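Local coordinates for 4'-phospho-dehydrooxetanocin synthase (Bacillus megaterium, PDB 5UL3), which catalyses the cobalamin-dependent radical SAM ring contraction of dAMP to an oxetane aldehyde in the biosynthesis of oxetanocin A, at residues Q598-S603 with T691-I696; Y627-T632 with E698-D703. All coordinates share one frame; numbering follows the deposited sequence. Where two conformers were deposited one is given.

How the contacts relate
Both contacts lie in the C-terminal helix bundle, away from the cobalamin and iron-sulfur sites, and their centres are about 13 Å apart. They share helix 683-709: residues 691-696 face helix 588-617 in contact 1, and residues 698-703, starting two positions further on, face helix 620-648 in contact 2. Along the chain the segments alternate in the order 598-603, 627-632, 691-696, 698-703, so the two pairings cross along the chain. Locally, segment 698-703 runs nearly antiparallel to 627-632, whereas 691-696 makes an angle of 38° with 598-603. One long helix thus joins two consecutive helices of the bundle, using successive turns of its length.

Contact 1: residues Q598-S603 with T691-I696; sequences QMWIDS and TNWQLI
A buried helix-to-helix contact, led by Trp-600 and Trp-693 with Gln-694 beside them, joins helix 588-617 to helix 683-709 in the C-terminal bundle. The local axes come no closer than 12.1 Å and make an angle of 38°, a spacing that is bridged mainly by the Trp-600 indole. With CG anti to the backbone N (chi1 176°), this side chain sends its six-membered ring across the gap. Its CH2 lies 3.8 Å from Trp-693 CD1, while CZ3 meets Gln-694 CA, also at 3.8 Å, at the ring edge and near its plane. The planes of the two indoles are 51° apart and the pairing is oblique; Trp-600 CH2 comes to the edge of the Trp-693 ring. Both indole nitrogens bond elsewhere, to helix 620-648: Trp-600 NE1 to Ser-637 OG and Trp-693 NE1 to Ile-636 O. The third helix therefore helps to fix both rings.

A polar link borders the aromatic part. In the Ser-603 conformer given here, one of two deposited, a water donates to Ser-603 OG at 2.8 Å and accepts from Gln-694 NE2 at 2.8 Å, spanning two side chains whose OG and NE2 are 4.3 Å apart. In the same conformer Ser-603 OG donates to Trp-600 O within its own helix at 2.6 Å, and Gln-694 OE1 accepts from Gly-733 N. Tryptophan side chains filling the space between widely set helices, with a bridging water alongside, make this an interior contact of an alpha-helical bundle, here the C-terminal domain of the enzyme.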
loop_
_atom_site.group_PDB
_atom_site.type_symbol
_atom_site.label_atom_id
_atom_site.label_comp_id
_atom_site.label_asym_id
_atom_site.label_seq_id
_atom_site.Cartn_x
_atom_site.Cartn_y
_atom_site.Cartn_z
ATOM N N GLN A 598 -8.006 -14.565 -18.944
ATOM C CA GLN A 598 -8.892 -13.511 -18.447
ATOM C C GLN A 598 -10.358 -13.911 -18.581
ATOM O O GLN A 598 -11.163 -13.654 -17.678
ATOM C CB GLN A 598 -8.648 -12.190 -19.171
ATOM C CG GLN A 598 -9.528 -11.079 -18.623
ATOM C CD GLN A 598 -9.151 -10.728 -17.192
ATOM O OE1 GLN A 598 -7.999 -10.390 -16.912
ATOM N NE2 GLN A 598 -10.110 -10.816 -16.281
ATOM N N MET A 599 -10.735 -14.534 -19.701
ATOM C CA MET A 599 -12.123 -14.962 -19.844
ATOM C C MET A 599 -12.472 -16.047 -18.829
ATOM O O MET A 599 -13.590 -16.083 -18.306
ATOM C CB MET A 599 -12.377 -15.449 -21.276
ATOM C CG MET A 599 -12.196 -14.349 -22.305
ATOM S SD MET A 599 -12.387 -14.963 -24.011
ATOM C CE MET A 599 -14.106 -14.622 -24.283
ATOM N N TRP A 600 -11.523 -16.930 -18.530
ATOM C CA TRP A 600 -11.735 -17.916 -17.477
ATOM C C TRP A 600 -12.027 -17.220 -16.155
ATOM O O TRP A 600 -13.000 -17.543 -15.473
ATOM C CB TRP A 600 -10.499 -18.803 -17.349
ATOM C CG TRP A 600 -10.552 -19.797 -16.230
ATOM C CD1 TRP A 600 -10.034 -19.648 -14.963
ATOM C CD2 TRP A 600 -11.113 -21.114 -16.283
ATOM N NE1 TRP A 600 -10.251 -20.800 -14.230
ATOM C CE2 TRP A 600 -10.913 -21.709 -15.016
ATOM C CE3 TRP A 600 -11.761 -21.850 -17.278
ATOM C CZ2 TRP A 600 -11.347 -23.003 -14.725
ATOM C CZ3 TRP A 600 -12.183 -23.138 -16.986
ATOM C CH2 TRP A 600 -11.976 -23.699 -15.726
ATOM N N ILE A 601 -11.187 -16.252 -15.789
ATOM C CA ILE A 601 -11.387 -15.518 -14.539
ATOM C C ILE A 601 -12.761 -14.858 -14.518
ATOM O O ILE A 601 -13.509 -14.968 -13.539
ATOM C CB ILE A 601 -10.257 -14.495 -14.344
ATOM C CG1 ILE A 601 -8.965 -15.244 -14.022
ATOM C CG2 ILE A 601 -10.651 -13.472 -13.257
ATOM C CD1 ILE A 601 -7.682 -14.431 -14.225
ATOM N N ASP A 602 -13.123 -14.172 -15.607
ATOM C CA ASP A 602 -14.420 -13.501 -15.657
ATOM C C ASP A 602 -15.569 -14.494 -15.504
ATOM O O ASP A 602 -16.583 -14.187 -14.862
ATOM C CB ASP A 602 -14.562 -12.730 -16.975
ATOM C CG ASP A 602 -13.612 -11.534 -17.073
ATOM O OD1 ASP A 602 -12.981 -11.169 -16.060
ATOM O OD2 ASP A 602 -13.500 -10.957 -18.177
ATOM N N SER A 603 -15.420 -15.692 -16.080
ATOM C CA SER A 603 -16.475 -16.702 -16.093
ATOM C C SER A 603 -16.733 -17.314 -14.721
ATOM O O SER A 603 -17.815 -17.869 -14.494
ATOM C CB SER A 603 -16.122 -17.811 -17.091
ATOM O OG SER A 603 -15.029 -18.608 -16.645
ATOM N N THR A 691 -13.467 -24.645 -23.078
ATOM C CA THR A 691 -14.802 -25.189 -22.832
ATOM C C THR A 691 -14.716 -26.608 -22.285
ATOM O O THR A 691 -15.486 -26.995 -21.394
ATOM C CB THR A 691 -15.634 -25.165 -24.121
ATOM O OG1 THR A 691 -15.903 -23.814 -24.505
ATOM C CG2 THR A 691 -16.951 -25.897 -23.921
ATOM N N ASN A 692 -13.765 -27.391 -22.798
ATOM C CA ASN A 692 -13.598 -28.763 -22.337
ATOM C C ASN A 692 -13.106 -28.793 -20.900
ATOM O O ASN A 692 -13.609 -29.556 -20.071
ATOM C CB ASN A 692 -12.626 -29.503 -23.256
ATOM C CG ASN A 692 -12.935 -30.977 -23.355
ATOM O OD1 ASN A 692 -12.066 -31.825 -23.136
ATOM N ND2 ASN A 692 -14.185 -31.294 -23.669
ATOM N N TRP A 693 -12.107 -27.966 -20.588
ATOM C CA TRP A 693 -11.594 -27.912 -19.227
ATOM C C TRP A 693 -12.650 -27.401 -18.253
ATOM O O TRP A 693 -12.671 -27.809 -17.089
ATOM C CB TRP A 693 -10.356 -27.019 -19.180
ATOM C CG TRP A 693 -9.571 -27.205 -17.942
ATOM C CD1 TRP A 693 -9.524 -26.365 -16.853
ATOM C CD2 TRP A 693 -8.724 -28.312 -17.633
ATOM N NE1 TRP A 693 -8.680 -26.887 -15.899
ATOM C CE2 TRP A 693 -8.174 -28.075 -16.355
ATOM C CE3 TRP A 693 -8.365 -29.478 -18.319
ATOM C CZ2 TRP A 693 -7.298 -28.965 -15.749
ATOM C CZ3 TRP A 693 -7.495 -30.358 -17.719
ATOM C CH2 TRP A 693 -6.964 -30.098 -16.445
ATOM N N GLN A 694 -13.532 -26.517 -18.714
ATOM C CA GLN A 694 -14.579 -25.970 -17.859
ATOM C C GLN A 694 -15.492 -27.056 -17.299
ATOM O O GLN A 694 -16.118 -26.848 -16.256
ATOM C CB GLN A 694 -15.390 -24.933 -18.639
ATOM C CG GLN A 694 -16.496 -24.260 -17.826
ATOM C CD GLN A 694 -17.240 -23.198 -18.605
ATOM O OE1 GLN A 694 -17.831 -23.481 -19.646
ATOM N NE2 GLN A 694 -17.220 -21.963 -18.105
ATOM N N LEU A 695 -15.570 -28.216 -17.961
ATOM C CA LEU A 695 -16.324 -29.336 -17.402
ATOM C C LEU A 695 -15.771 -29.777 -16.051
ATOM O O LEU A 695 -16.505 -30.342 -15.232
ATOM C CB LEU A 695 -16.315 -30.511 -18.387
ATOM C CG LEU A 695 -16.991 -30.232 -19.728
ATOM C CD1 LEU A 695 -16.707 -31.392 -20.683
ATOM C CD2 LEU A 695 -18.498 -30.053 -19.533
ATOM N N ILE A 696 -14.485 -29.530 -15.789
ATOM C CA ILE A 696 -13.947 -29.859 -14.473
ATOM C C ILE A 696 -14.422 -28.845 -13.443
ATOM O O ILE A 696 -14.746 -29.205 -12.306
ATOM C CB ILE A 696 -12.411 -29.939 -14.509
ATOM C CG1 ILE A 696 -11.959 -30.892 -15.616
ATOM C CG2 ILE A 696 -11.887 -30.416 -13.166
ATOM C CD1 ILE A 696 -10.487 -30.821 -15.864
HETATM O O HOH W 1 -15.492 -21.303 -16.029
#

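Contact 2: residues Y627-T632 with E698-D703; sequences YSYMET and EKLLRD. With EDO (1,2-ethanediol), chain B; EDO (1,2-ethanediol), chain K.
Leu-700 holds its CG anti to the backbone N (chi1 168°), which places both methyls against Thr-632 and Tyr-629 on helix 620-648. Thr-632 answers with CG2 anti to its own N, leaving OG1 beside that N (chi1 -62°) and turned back along its helix. The methyl and the hydroxyl are thereby divided between two tasks. Thr-632 CG2 packs on Leu-700 CD1 at 3.8 Å, the two side chains lying alongside each other and pointing opposite ways, while OG1 donates to Ser-628 O at 3.0 Å. That carbonyl also accepts from Thr-632 N, the two donors reaching it from opposite faces of its plane.

The other Leu-700 methyl, CD2, rests against Tyr-629 O at 3.7 Å, and Leu-700 CD1 lies 4.2 Å from Tyr-629 CD1, oblique to the ring. Tyr-629 points its phenol along the interface to hydrogen-bond Asp-707 OD2, one turn beyond the Asp-703 end of the segment. No hydrogen bond crosses between the two segments; they are joined by apolar packing.

One margin is polar. An ethanediol, probably from the crystallisation liquor, donates through O2 to Asp-703 OD2 at 2.9 Å and takes a weak bond from Lys-699 NZ on O1, and a second ethanediol donates to Asp-703 OD1. Further round the helix, Arg-702 NE and NH2 both grip Glu-698 OE2 in the guanidinium plane, with NH2 at 3.0 Å, a salt bridge from one turn to the next. With local axes 10.7 Å apart and N-to-C directions at 176°, the pair is an antiparallel helix packing of the kind that builds alpha-helical bundles, here the C-terminal one.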
loop_
_atom_site.group_PDB
_atom_site.type_symbol
_atom_site.label_atom_id
_atom_site.label_comp_id
_atom_site.label_asym_id
_atom_site.label_seq_id
_atom_site.Cartn_x
_atom_site.Cartn_y
_atom_site.Cartn_z
ATOM N N TYR A 627 -13.437 -23.251 2.051
ATOM C CA TYR A 627 -12.029 -23.120 1.705
ATOM C C TYR A 627 -11.602 -24.223 0.751
ATOM O O TYR A 627 -10.827 -23.977 -0.188
ATOM C CB TYR A 627 -11.169 -23.121 2.970
ATOM C CG TYR A 627 -9.751 -22.624 2.710
ATOM C CD1 TYR A 627 -9.469 -21.267 2.697
ATOM C CD2 TYR A 627 -8.716 -23.516 2.493
ATOM C CE1 TYR A 627 -8.181 -20.804 2.466
ATOM C CE2 TYR A 627 -7.412 -23.067 2.254
ATOM C CZ TYR A 627 -7.161 -21.712 2.246
ATOM O OH TYR A 627 -5.882 -21.260 2.008
ATOM N N SER A 628 -12.128 -25.441 0.947
ATOM C CA SER A 628 -11.757 -26.538 0.066
ATOM C C SER A 628 -12.226 -26.269 -1.360
ATOM O O SER A 628 -11.536 -26.639 -2.317
ATOM C CB SER A 628 -12.304 -27.873 0.593
ATOM O OG SER A 628 -13.627 -28.108 0.127
ATOM N N TYR A 629 -13.392 -25.632 -1.522
ATOM C CA TYR A 629 -13.803 -25.191 -2.856
ATOM C C TYR A 629 -12.768 -24.240 -3.452
ATOM O O TYR A 629 -12.395 -24.360 -4.622
ATOM C CB TYR A 629 -15.136 -24.465 -2.817
ATOM C CG TYR A 629 -16.305 -25.197 -2.205
ATOM C CD1 TYR A 629 -16.421 -26.577 -2.264
ATOM C CD2 TYR A 629 -17.301 -24.475 -1.583
ATOM C CE1 TYR A 629 -17.554 -27.223 -1.679
ATOM C CE2 TYR A 629 -18.392 -25.086 -1.018
ATOM C CZ TYR A 629 -18.517 -26.455 -1.071
ATOM O OH TYR A 629 -19.649 -27.013 -0.487
ATOM N N MET A 630 -12.334 -23.262 -2.661
ATOM C CA MET A 630 -11.356 -22.295 -3.154
ATOM C C MET A 630 -10.039 -22.965 -3.525
ATOM O O MET A 630 -9.428 -22.611 -4.538
ATOM C CB MET A 630 -11.152 -21.195 -2.116
ATOM C CG MET A 630 -12.293 -20.190 -2.119
ATOM S SD MET A 630 -12.134 -18.926 -0.844
ATOM C CE MET A 630 -12.637 -19.866 0.546
ATOM N N GLU A 631 -9.582 -23.937 -2.724
ATOM C CA GLU A 631 -8.366 -24.670 -3.082
ATOM C C GLU A 631 -8.541 -25.420 -4.391
ATOM O O GLU A 631 -7.627 -25.466 -5.221
ATOM C CB GLU A 631 -7.994 -25.673 -1.991
ATOM C CG GLU A 631 -7.641 -25.085 -0.635
ATOM C CD GLU A 631 -7.359 -26.182 0.379
ATOM O OE1 GLU A 631 -8.186 -27.118 0.490
ATOM O OE2 GLU A 631 -6.299 -26.129 1.030
ATOM N N THR A 632 -9.696 -26.068 -4.564
ATOM C CA THR A 632 -9.931 -26.834 -5.773
ATOM C C THR A 632 -9.994 -25.925 -6.990
ATOM O O THR A 632 -9.427 -26.247 -8.045
ATOM C CB THR A 632 -11.218 -27.645 -5.605
ATOM O OG1 THR A 632 -11.027 -28.545 -4.512
ATOM C CG2 THR A 632 -11.520 -28.440 -6.858
ATOM N N GLU A 698 -17.260 -27.387 -13.650
ATOM C CA GLU A 698 -18.647 -27.769 -13.402
ATOM C C GLU A 698 -18.720 -28.840 -12.326
ATOM O O GLU A 698 -19.582 -28.786 -11.444
ATOM C CB GLU A 698 -19.332 -28.267 -14.682
ATOM C CG GLU A 698 -20.810 -28.612 -14.403
ATOM C CD GLU A 698 -21.510 -29.391 -15.506
ATOM O OE1 GLU A 698 -20.847 -29.828 -16.461
ATOM O OE2 GLU A 698 -22.748 -29.556 -15.405
ATOM N N LYS A 699 -17.803 -29.806 -12.367
ATOM C CA LYS A 699 -17.823 -30.888 -11.390
ATOM C C LYS A 699 -17.671 -30.344 -9.977
ATOM O O LYS A 699 -18.393 -30.752 -9.057
ATOM C CB LYS A 699 -16.719 -31.900 -11.702
ATOM C CG LYS A 699 -16.621 -33.019 -10.679
ATOM C CD LYS A 699 -15.914 -34.237 -11.242
ATOM C CE LYS A 699 -15.990 -35.404 -10.269
ATOM N NZ LYS A 699 -15.280 -35.091 -8.998
ATOM N N LEU A 700 -16.738 -29.409 -9.792
ATOM C CA LEU A 700 -16.599 -28.735 -8.504
ATOM C C LEU A 700 -17.891 -28.036 -8.099
ATOM O O LEU A 700 -18.350 -28.160 -6.960
ATOM C CB LEU A 700 -15.446 -27.727 -8.569
ATOM C CG LEU A 700 -15.338 -26.733 -7.408
ATOM C CD1 LEU A 700 -15.153 -27.493 -6.110
ATOM C CD2 LEU A 700 -14.176 -25.694 -7.623
ATOM N N LEU A 701 -18.486 -27.278 -9.014
ATOM C CA LEU A 701 -19.638 -26.481 -8.627
ATOM C C LEU A 701 -20.882 -27.344 -8.419
ATOM O O LEU A 701 -21.797 -26.923 -7.702
ATOM C CB LEU A 701 -19.877 -25.377 -9.660
ATOM C CG LEU A 701 -18.740 -24.332 -9.738
ATOM C CD1 LEU A 701 -19.065 -23.260 -10.757
ATOM C CD2 LEU A 701 -18.475 -23.698 -8.346
ATOM N N ARG A 702 -20.919 -28.548 -9.005
ATOM C CA ARG A 702 -21.997 -29.480 -8.677
ATOM C C ARG A 702 -21.885 -29.967 -7.237
ATOM O O ARG A 702 -22.905 -30.168 -6.571
ATOM C CB ARG A 702 -21.993 -30.668 -9.650
ATOM C CG ARG A 702 -22.379 -30.328 -11.092
ATOM C CD ARG A 702 -23.806 -29.770 -11.215
ATOM N NE ARG A 702 -24.119 -29.443 -12.608
ATOM C CZ ARG A 702 -25.232 -28.845 -13.015
ATOM N NH1 ARG A 702 -26.180 -28.527 -12.142
ATOM N NH2 ARG A 702 -25.407 -28.579 -14.302
ATOM N N ASP A 703 -20.658 -30.152 -6.730
ATOM C CA ASP A 703 -20.493 -30.435 -5.306
ATOM C C ASP A 703 -20.941 -29.254 -4.452
ATOM O O ASP A 703 -21.583 -29.448 -3.415
ATOM C CB ASP A 703 -19.037 -30.798 -4.979
ATOM C CG ASP A 703 -18.632 -32.182 -5.485
ATOM O OD1 ASP A 703 -19.510 -33.046 -5.688
ATOM O OD2 ASP A 703 -17.417 -32.415 -5.654
HETATM C C1 EDO B . -13.614 -32.702 -7.542
HETATM O O1 EDO B . -13.463 -32.906 -8.951
HETATM C C2 EDO B . -14.680 -31.640 -7.309
HETATM O O2 EDO B . -14.770 -31.343 -5.909
HETATM C C1 EDO K . -21.081 -34.482 -3.138
HETATM O O1 EDO K . -21.858 -34.309 -4.327
HETATM C C2 EDO K . -21.129 -33.200 -2.316
HETATM O O2 EDO K . -22.356 -33.129 -1.577
#